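Local coordinates for 2-hydroxyhepta-2,4-diene-1, 7-dioateisomerase (Mycobacterium abscessus, PDB 3R6O), which probably acts as a magnesium-binding isomerase of 2-hydroxyhepta-2,4-diene-1,7-dioate in the fumarylacetoacetate hydrolase family, at residues 150-162 against 285-298. Numbering follows the deposited sequence.
Sequences RTSHALDYEIEIA and PGGCGFQFDPPRYL. With MG (magnesium ion), chain B.
In this FAH-family fold, strand 155-165, whose Glu160 binds magnesium, is held beside the metal site by the loop that follows strand 279-281, chiefly through Asp156 and Tyr157. The Asp156 carboxylate meets the 3-10 turn at 289-290. Asp156 OD1 accepts from Gly289 N (2.7 Å) through the syn lone pair and also from Tyr157 N. Asp156 OD2 accepts from Phe290 N (3.2 Å), which lies above the carboxylate plane, and forms a salt bridge with Arg193. OD2 also lies at the edge of the Phe290 ring, whose plane stands at 84° to the carboxylate.

With CG of Tyr157 between the backbone N and the carbonyl carbon (chi1 53°), the ring extends toward the loop, and Tyr157 OH donates to Gly287 O (2.6 Å), in the carbonyl plane. Arg296 O lies at the ring's edge, and Leu298 CD2 touches CD2 of Tyr157 at 3.6 Å.

Farther along, Leu298 N donates to Leu155 O (2.8 Å, nearly straight at 165°), and one water joins Leu155 N to Leu298 O. Ala154 CB sits over one face of the Tyr297 ring, 3.8 Å from its centroid, a CH-pi contact. On the same strand, Glu160 OE2 binds magnesium at 2.3 Å; Asp189 is the other protein ligand. Glu158, also a magnesium ligand of this protein, keeps OE1 3.2 Å from the ion, beyond bonding distance, and pairs through OE2 with Arg193, within the Glu-Glu-Asp metal site characteristic of the FAH family.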
ATOM      1  N   ARG A 150     -17.138   9.959 -10.396  1.00 26.94           N
ATOM      2  CA  ARG A 150     -18.582  10.126 -10.313  1.00 29.69           C
ATOM      3  C   ARG A 150     -19.066  10.342  -8.884  1.00 30.11           C
ATOM      4  O   ARG A 150     -19.983  11.097  -8.662  1.00 31.20           O
ATOM      5  CB  ARG A 150     -19.324   8.875 -10.859  1.00 31.56           C
ATOM      6  CG  ARG A 150     -18.615   8.174 -11.970  1.00 35.05           C
ATOM      7  CD  ARG A 150     -19.551   7.352 -12.845  1.00 40.21           C
ATOM      8  NE  ARG A 150     -19.856   6.107 -12.155  1.00 46.55           N
ATOM      9  CZ  ARG A 150     -19.030   5.063 -12.068  1.00 49.68           C
ATOM     10  NH1 ARG A 150     -17.830   5.085 -12.649  1.00 49.52           N
ATOM     11  NH2 ARG A 150     -19.409   3.984 -11.390  1.00 51.96           N
ATOM     12  N   THR A 151     -18.439   9.674  -7.923  1.00 30.57           N
ATOM     13  CA  THR A 151     -18.870   9.734  -6.517  1.00 31.52           C
ATOM     14  C   THR A 151     -18.356  10.954  -5.681  1.00 30.40           C
ATOM     15  O   THR A 151     -18.503  10.959  -4.452  1.00 31.14           O
ATOM     16  CB  THR A 151     -18.471   8.440  -5.803  1.00 31.64           C
ATOM     17  OG1 THR A 151     -17.060   8.240  -5.934  1.00 34.97           O
ATOM     18  CG2 THR A 151     -19.165   7.243  -6.428  1.00 35.12           C
ATOM     19  N   SER A 152     -17.737  11.961  -6.307  1.00 27.93           N
ATOM     20  CA  SER A 152     -17.186  13.073  -5.551  1.00 26.70           C
ATOM     21  C   SER A 152     -17.507  14.407  -6.172  1.00 27.02           C
ATOM     22  O   SER A 152     -17.349  14.615  -7.380  1.00 26.91           O
ATOM     23  CB  SER A 152     -15.662  12.957  -5.374  1.00 25.24           C
ATOM     24  OG  SER A 152     -15.173  14.093  -4.670  1.00 23.84           O
ATOM     25  N   HIS A 153     -17.936  15.314  -5.308  1.00 27.01           N
ATOM     26  CA  HIS A 153     -18.201  16.705  -5.653  1.00 27.48           C
ATOM     27  C   HIS A 153     -17.309  17.628  -4.796  1.00 26.00           C
ATOM     28  O   HIS A 153     -17.593  18.809  -4.636  1.00 26.55           O
ATOM     29  CB  HIS A 153     -19.674  17.003  -5.365  1.00 29.59           C
ATOM     30  CG  HIS A 153     -20.632  16.341  -6.311  1.00 34.83           C
ATOM     31  ND1 HIS A 153     -20.908  14.990  -6.270  1.00 40.82           N
ATOM     32  CD2 HIS A 153     -21.427  16.858  -7.278  1.00 38.91           C
ATOM     33  CE1 HIS A 153     -21.801  14.694  -7.202  1.00 41.95           C
ATOM     34  NE2 HIS A 153     -22.142  15.813  -7.819  1.00 44.07           N
ATOM     35  N   ALA A 154     -16.212  17.088  -4.265  1.00 25.04           N
ATOM     36  CA  ALA A 154     -15.326  17.876  -3.406  1.00 24.63           C
ATOM     37  C   ALA A 154     -13.911  17.375  -3.538  1.00 23.50           C
ATOM     38  O   ALA A 154     -13.332  16.908  -2.571  1.00 23.11           O
ATOM     39  CB  ALA A 154     -15.790  17.811  -1.950  1.00 25.20           C
ATOM     40  N   LEU A 155     -13.364  17.481  -4.749  1.00 23.12           N
ATOM     41  CA  LEU A 155     -12.019  17.025  -5.043  1.00 22.22           C
ATOM     42  C   LEU A 155     -10.989  18.101  -4.751  1.00 21.94           C
ATOM     43  O   LEU A 155     -11.035  19.208  -5.331  1.00 22.32           O
ATOM     44  CB  LEU A 155     -11.892  16.592  -6.514  1.00 22.19           C
ATOM     45  CG  LEU A 155     -10.618  15.802  -6.856  1.00 21.47           C
ATOM     46  CD1 LEU A 155     -10.632  14.474  -6.143  1.00 21.22           C
ATOM     47  CD2 LEU A 155     -10.480  15.637  -8.380  1.00 21.74           C
ATOM     48  N   ASP A 156     -10.069  17.783  -3.836  1.00 21.41           N
ATOM     49  CA  ASP A 156      -9.057  18.737  -3.420  1.00 21.28           C
ATOM     50  C   ASP A 156      -7.646  18.380  -3.932  1.00 20.61           C
ATOM     51  O   ASP A 156      -7.334  17.218  -4.194  1.00 20.16           O
ATOM     52  CB  ASP A 156      -9.052  18.860  -1.895  1.00 21.48           C
ATOM     53  CG  ASP A 156      -8.844  20.279  -1.428  1.00 22.06           C
ATOM     54  OD1 ASP A 156      -8.470  21.128  -2.255  1.00 22.17           O
ATOM     55  OD2 ASP A 156      -9.065  20.546  -0.212  1.00 22.57           O
ATOM     56  N   TYR A 157      -6.814  19.409  -4.000  1.00 20.72           N
ATOM     57  CA  TYR A 157      -5.397  19.369  -4.365  1.00 20.34           C
ATOM     58  C   TYR A 157      -4.524  19.615  -3.127  1.00 20.26           C
ATOM     59  O   TYR A 157      -4.922  20.319  -2.189  1.00 20.72           O
ATOM     60  CB  TYR A 157      -5.107  20.443  -5.446  1.00 20.79           C
ATOM     61  CG  TYR A 157      -5.589  21.806  -4.989  1.00 21.50           C
ATOM     62  CD1 TYR A 157      -4.765  22.638  -4.232  1.00 21.77           C
ATOM     63  CD2 TYR A 157      -6.908  22.210  -5.214  1.00 22.03           C
ATOM     64  CE1 TYR A 157      -5.238  23.888  -3.744  1.00 22.63           C
ATOM     65  CE2 TYR A 157      -7.400  23.448  -4.736  1.00 22.85           C
ATOM     66  CZ  TYR A 157      -6.559  24.278  -3.983  1.00 23.16           C
ATOM     67  OH  TYR A 157      -7.022  25.519  -3.519  1.00 24.17           O
ATOM     68  N   GLU A 158      -3.334  19.010  -3.130  1.00 19.82           N
ATOM     69  CA  GLU A 158      -2.378  19.154  -2.048  1.00 19.81           C
ATOM     70  C   GLU A 158      -0.976  18.956  -2.606  1.00 19.63           C
ATOM     71  O   GLU A 158      -0.549  17.813  -2.727  1.00 19.18           O
ATOM     72  CB  GLU A 158      -2.605  18.089  -1.010  1.00 19.51           C
ATOM     73  CG  GLU A 158      -3.984  18.046  -0.427  1.00 19.80           C
ATOM     74  CD  GLU A 158      -4.099  17.036   0.695  1.00 19.68           C
ATOM     75  OE1 GLU A 158      -3.736  15.891   0.511  1.00 26.00           O
ATOM     76  OE2 GLU A 158      -4.561  17.391   1.793  1.00 21.89           O
ATOM     77  N   ILE A 159      -0.294  20.039  -2.935  1.00 20.10           N
ATOM     78  CA  ILE A 159       1.101  19.964  -3.401  1.00 20.16           C
ATOM     79  C   ILE A 159       2.022  19.528  -2.272  1.00 20.04           C
ATOM     80  O   ILE A 159       1.951  20.026  -1.169  1.00 20.33           O
ATOM     81  CB  ILE A 159       1.581  21.285  -4.042  1.00 20.92           C
ATOM     82  CG1 ILE A 159       2.894  21.061  -4.808  1.00 21.11           C
ATOM     83  CG2 ILE A 159       1.692  22.475  -2.995  1.00 21.58           C
ATOM     84  CD1 ILE A 159       3.369  22.366  -5.577  1.00 22.05           C
ATOM     85  N   GLU A 160       2.861  18.543  -2.551  1.00 19.74           N
ATOM     86  CA  GLU A 160       3.779  18.028  -1.539  1.00 19.69           C
ATOM     87  C   GLU A 160       5.105  17.667  -2.180  1.00 19.87           C
ATOM     88  O   GLU A 160       5.175  17.347  -3.366  1.00 19.87           O
ATOM     89  CB  GLU A 160       3.155  16.793  -0.855  1.00 19.13           C
ATOM     90  CG  GLU A 160       1.699  16.991  -0.480  1.00 19.06           C
ATOM     91  CD  GLU A 160       1.154  16.094   0.596  1.00 18.85           C
ATOM     92  OE1 GLU A 160       1.889  15.325   1.259  1.00 18.76           O
ATOM     93  OE2 GLU A 160      -0.063  16.168   0.780  1.00 18.90           O
ATOM     94  N   ILE A 161       6.144  17.677  -1.364  1.00 20.16           N
ATOM     95  CA  ILE A 161       7.404  17.132  -1.752  1.00 20.40           C
ATOM     96  C   ILE A 161       7.461  15.649  -1.243  1.00 19.89           C
ATOM     97  O   ILE A 161       7.219  15.364  -0.044  1.00 19.70           O
ATOM     98  CB  ILE A 161       8.593  17.985  -1.207  1.00 21.20           C
ATOM     99  CG1 ILE A 161       8.481  19.475  -1.597  1.00 21.87           C
ATOM    100  CG2 ILE A 161       9.933  17.413  -1.707  1.00 21.62           C
ATOM    101  CD1 ILE A 161       8.248  19.769  -3.097  1.00 22.01           C
ATOM    102  N   ALA A 162       7.762  14.744  -2.154  1.00 19.82           N
ATOM    103  CA  ALA A 162       7.941  13.321  -1.848  1.00 19.56           C
ATOM    104  C   ALA A 162       9.403  12.967  -1.767  1.00 20.10           C
ATOM    105  O   ALA A 162      10.217  13.449  -2.566  1.00 20.71           O
ATOM    106  CB  ALA A 162       7.270  12.422  -2.927  1.00 19.34           C
ATOM    107  N   PRO A 285       1.178  22.529   2.431  1.00 21.95           N
ATOM    108  CA  PRO A 285       0.867  23.740   3.211  1.00 22.52           C
ATOM    109  C   PRO A 285      -0.617  24.137   3.088  1.00 22.47           C
ATOM    110  O   PRO A 285      -1.395  23.372   2.558  1.00 21.99           O
ATOM    111  CB  PRO A 285       1.755  24.795   2.570  1.00 22.97           C
ATOM    112  CG  PRO A 285       1.926  24.340   1.181  1.00 22.57           C
ATOM    113  CD  PRO A 285       1.972  22.847   1.233  1.00 22.01           C
ATOM    114  N   GLY A 286      -0.991  25.325   3.560  1.00 23.05           N
ATOM    115  CA  GLY A 286      -2.371  25.831   3.383  1.00 23.15           C
ATOM    116  C   GLY A 286      -2.780  26.217   1.957  1.00 22.97           C
ATOM    117  O   GLY A 286      -1.992  26.082   1.026  1.00 22.76           O
ATOM    118  N   GLY A 287      -3.994  26.744   1.793  1.00 23.15           N
ATOM    119  CA  GLY A 287      -4.513  27.151   0.482  1.00 23.07           C
ATOM    120  C   GLY A 287      -5.299  26.080  -0.292  1.00 22.50           C
ATOM    121  O   GLY A 287      -5.637  26.263  -1.445  1.00 22.43           O
ATOM    122  N   CYS A 288      -5.602  24.965   0.357  1.00 22.17           N
ATOM    123  CA  CYS A 288      -6.420  23.888  -0.247  1.00 21.73           C
ATOM    124  C   CYS A 288      -7.878  24.333  -0.364  1.00 22.04           C
ATOM    125  O   CYS A 288      -8.316  25.242   0.348  1.00 22.57           O
ATOM    126  CB  CYS A 288      -6.365  22.632   0.630  1.00 21.42           C
ATOM    127  SG  CYS A 288      -4.710  21.898   0.917  1.00 21.12           S
ATOM    128  N   GLY A 289      -8.625  23.665  -1.242  1.00 21.79           N
ATOM    129  CA  GLY A 289     -10.010  23.952  -1.530  1.00 22.10           C
ATOM    130  C   GLY A 289     -10.951  24.028  -0.324  1.00 22.51           C
ATOM    131  O   GLY A 289     -11.813  24.878  -0.283  1.00 23.05           O
ATOM    132  N   PHE A 290     -10.765  23.145   0.646  1.00 22.34           N
ATOM    133  CA  PHE A 290     -11.667  23.030   1.771  1.00 22.77           C
ATOM    134  C   PHE A 290     -11.533  24.215   2.734  1.00 23.41           C
ATOM    135  O   PHE A 290     -12.365  24.385   3.603  1.00 23.98           O
ATOM    136  CB  PHE A 290     -11.451  21.688   2.522  1.00 22.44           C
ATOM    137  CG  PHE A 290     -10.261  21.682   3.429  1.00 22.36           C
ATOM    138  CD1 PHE A 290     -10.398  21.981   4.791  1.00 22.90           C
ATOM    139  CD2 PHE A 290      -9.014  21.375   2.941  1.00 21.86           C
ATOM    140  CE1 PHE A 290      -9.303  21.977   5.628  1.00 23.19           C
ATOM    141  CE2 PHE A 290      -7.923  21.379   3.754  1.00 21.87           C
ATOM    142  CZ  PHE A 290      -8.058  21.672   5.122  1.00 22.39           C
ATOM    143  N   GLN A 291     -10.499  25.045   2.553  1.00 23.42           N
ATOM    144  CA  GLN A 291     -10.171  26.070   3.516  1.00 24.05           C
ATOM    145  C   GLN A 291     -10.824  27.409   3.190  1.00 24.71           C
ATOM    146  O   GLN A 291     -10.460  28.423   3.787  1.00 25.30           O
ATOM    147  CB  GLN A 291      -8.647  26.189   3.632  1.00 23.83           C
ATOM    148  CG  GLN A 291      -8.053  24.916   4.245  1.00 23.37           C
ATOM    149  CD  GLN A 291      -6.536  24.921   4.295  1.00 23.72           C
ATOM    150  OE1 GLN A 291      -5.889  24.762   3.274  1.00 28.62           O
ATOM    151  NE2 GLN A 291      -5.966  25.086   5.497  1.00 23.57           N
ATOM    152  N   PHE A 292     -11.803  27.398   2.269  1.00 24.68           N
ATOM    153  CA  PHE A 292     -12.507  28.618   1.870  1.00 25.34           C
ATOM    154  C   PHE A 292     -14.002  28.440   1.830  1.00 25.73           C
ATOM    155  O   PHE A 292     -14.504  27.325   1.676  1.00 25.36           O
ATOM    156  CB  PHE A 292     -12.026  29.077   0.495  1.00 25.05           C
ATOM    157  CG  PHE A 292     -10.548  29.287   0.424  1.00 24.77           C
ATOM    158  CD1 PHE A 292      -9.988  30.488   0.824  1.00 25.34           C
ATOM    159  CD2 PHE A 292      -9.712  28.247   0.040  1.00 24.02           C
ATOM    160  CE1 PHE A 292      -8.617  30.692   0.779  1.00 25.19           C
ATOM    161  CE2 PHE A 292      -8.343  28.438  -0.002  1.00 23.87           C
ATOM    162  CZ  PHE A 292      -7.798  29.691   0.368  1.00 24.47           C
ATOM    163  N   ASP A 293     -14.688  29.562   1.997  1.00 26.56           N
ATOM    164  CA  ASP A 293     -16.109  29.694   1.737  1.00 27.11           C
ATOM    165  C   ASP A 293     -16.365  30.757   0.642  1.00 27.41           C
ATOM    166  O   ASP A 293     -16.035  31.929   0.845  1.00 27.94           O
ATOM    167  CB  ASP A 293     -16.811  30.151   3.006  1.00 28.07           C
ATOM    168  CG  ASP A 293     -18.283  30.342   2.805  1.00 28.79           C
ATOM    169  OD1 ASP A 293     -18.870  29.536   2.085  1.00 30.15           O
ATOM    170  OD2 ASP A 293     -18.853  31.281   3.360  1.00 29.78           O
ATOM    171  N   PRO A 294     -16.947  30.350  -0.509  1.00 27.15           N
ATOM    172  CA  PRO A 294     -17.207  28.951  -0.862  1.00 26.52           C
ATOM    173  C   PRO A 294     -15.893  28.218  -1.081  1.00 25.60           C
ATOM    174  O   PRO A 294     -14.871  28.858  -1.242  1.00 25.46           O
ATOM    175  CB  PRO A 294     -18.004  29.044  -2.171  1.00 26.65           C
ATOM    176  CG  PRO A 294     -18.381  30.473  -2.307  1.00 27.45           C
ATOM    177  CD  PRO A 294     -17.400  31.272  -1.559  1.00 27.54           C
ATOM    178  N   PRO A 295     -15.921  26.872  -1.052  1.00 25.06           N
ATOM    179  CA  PRO A 295     -14.752  26.044  -1.300  1.00 24.24           C
ATOM    180  C   PRO A 295     -14.178  26.242  -2.702  1.00 23.90           C
ATOM    181  O   PRO A 295     -14.870  26.764  -3.586  1.00 24.23           O
ATOM    182  CB  PRO A 295     -15.272  24.611  -1.114  1.00 23.94           C
ATOM    183  CG  PRO A 295     -16.558  24.761  -0.360  1.00 24.66           C
ATOM    184  CD  PRO A 295     -17.128  26.079  -0.746  1.00 25.32           C
ATOM    185  N   ARG A 296     -12.902  25.899  -2.878  1.00 23.35           N
ATOM    186  CA  ARG A 296     -12.218  26.119  -4.157  1.00 23.12           C
ATOM    187  C   ARG A 296     -11.707  24.774  -4.691  1.00 22.50           C
ATOM    188  O   ARG A 296     -10.564  24.678  -5.151  1.00 22.20           O
ATOM    189  CB  ARG A 296     -11.050  27.092  -4.000  1.00 23.22           C
ATOM    190  CG  ARG A 296     -11.387  28.414  -3.293  1.00 23.91           C
ATOM    191  CD  ARG A 296     -10.343  29.459  -3.646  1.00 24.11           C
ATOM    192  NE  ARG A 296     -10.488  29.776  -5.068  1.00 24.16           N
ATOM    193  CZ  ARG A 296      -9.674  30.577  -5.750  1.00 25.88           C
ATOM    194  NH1 ARG A 296      -8.618  31.181  -5.144  1.00 25.68           N
ATOM    195  NH2 ARG A 296      -9.909  30.777  -7.038  1.00 24.55           N
ATOM    196  N   TYR A 297     -12.579  23.766  -4.609  1.00 22.40           N
ATOM    197  CA  TYR A 297     -12.310  22.412  -5.072  1.00 21.93           C
ATOM    198  C   TYR A 297     -12.109  22.397  -6.603  1.00 21.90           C
ATOM    199  O   TYR A 297     -12.439  23.350  -7.300  1.00 22.27           O
ATOM    200  CB  TYR A 297     -13.408  21.417  -4.645  1.00 21.99           C
ATOM    201  CG  TYR A 297     -13.586  21.232  -3.136  1.00 22.06           C
ATOM    202  CD1 TYR A 297     -12.549  20.783  -2.352  1.00 21.69           C
ATOM    203  CD2 TYR A 297     -14.830  21.421  -2.520  1.00 22.59           C
ATOM    204  CE1 TYR A 297     -12.694  20.594  -0.999  1.00 21.83           C
ATOM    205  CE2 TYR A 297     -14.998  21.227  -1.137  1.00 22.77           C
ATOM    206  CZ  TYR A 297     -13.925  20.803  -0.389  1.00 22.37           C
ATOM    207  OH  TYR A 297     -14.044  20.624   0.979  1.00 23.08           O
ATOM    208  N   LEU A 298     -11.442  21.350  -7.089  1.00 21.51           N
ATOM    209  CA  LEU A 298     -11.140  21.195  -8.501  1.00 21.54           C
ATOM    210  C   LEU A 298     -12.451  21.112  -9.290  1.00 21.93           C
ATOM    211  O   LEU A 298     -13.385  20.435  -8.878  1.00 21.99           O
ATOM    212  CB  LEU A 298     -10.276  19.969  -8.727  1.00 21.15           C
ATOM    213  CG  LEU A 298      -8.932  20.004  -7.982  1.00 20.85           C
ATOM    214  CD1 LEU A 298      -8.120  18.652  -8.137  1.00 20.52           C
ATOM    215  CD2 LEU A 298      -8.135  21.207  -8.467  1.00 21.07           C
TER
HETATM  216 MG    MG B 400      -1.307  14.976   2.365  1.00 38.35          MG
HETATM  217  O   HOH W   1     -14.716  18.952  -6.890  1.00 24.46           O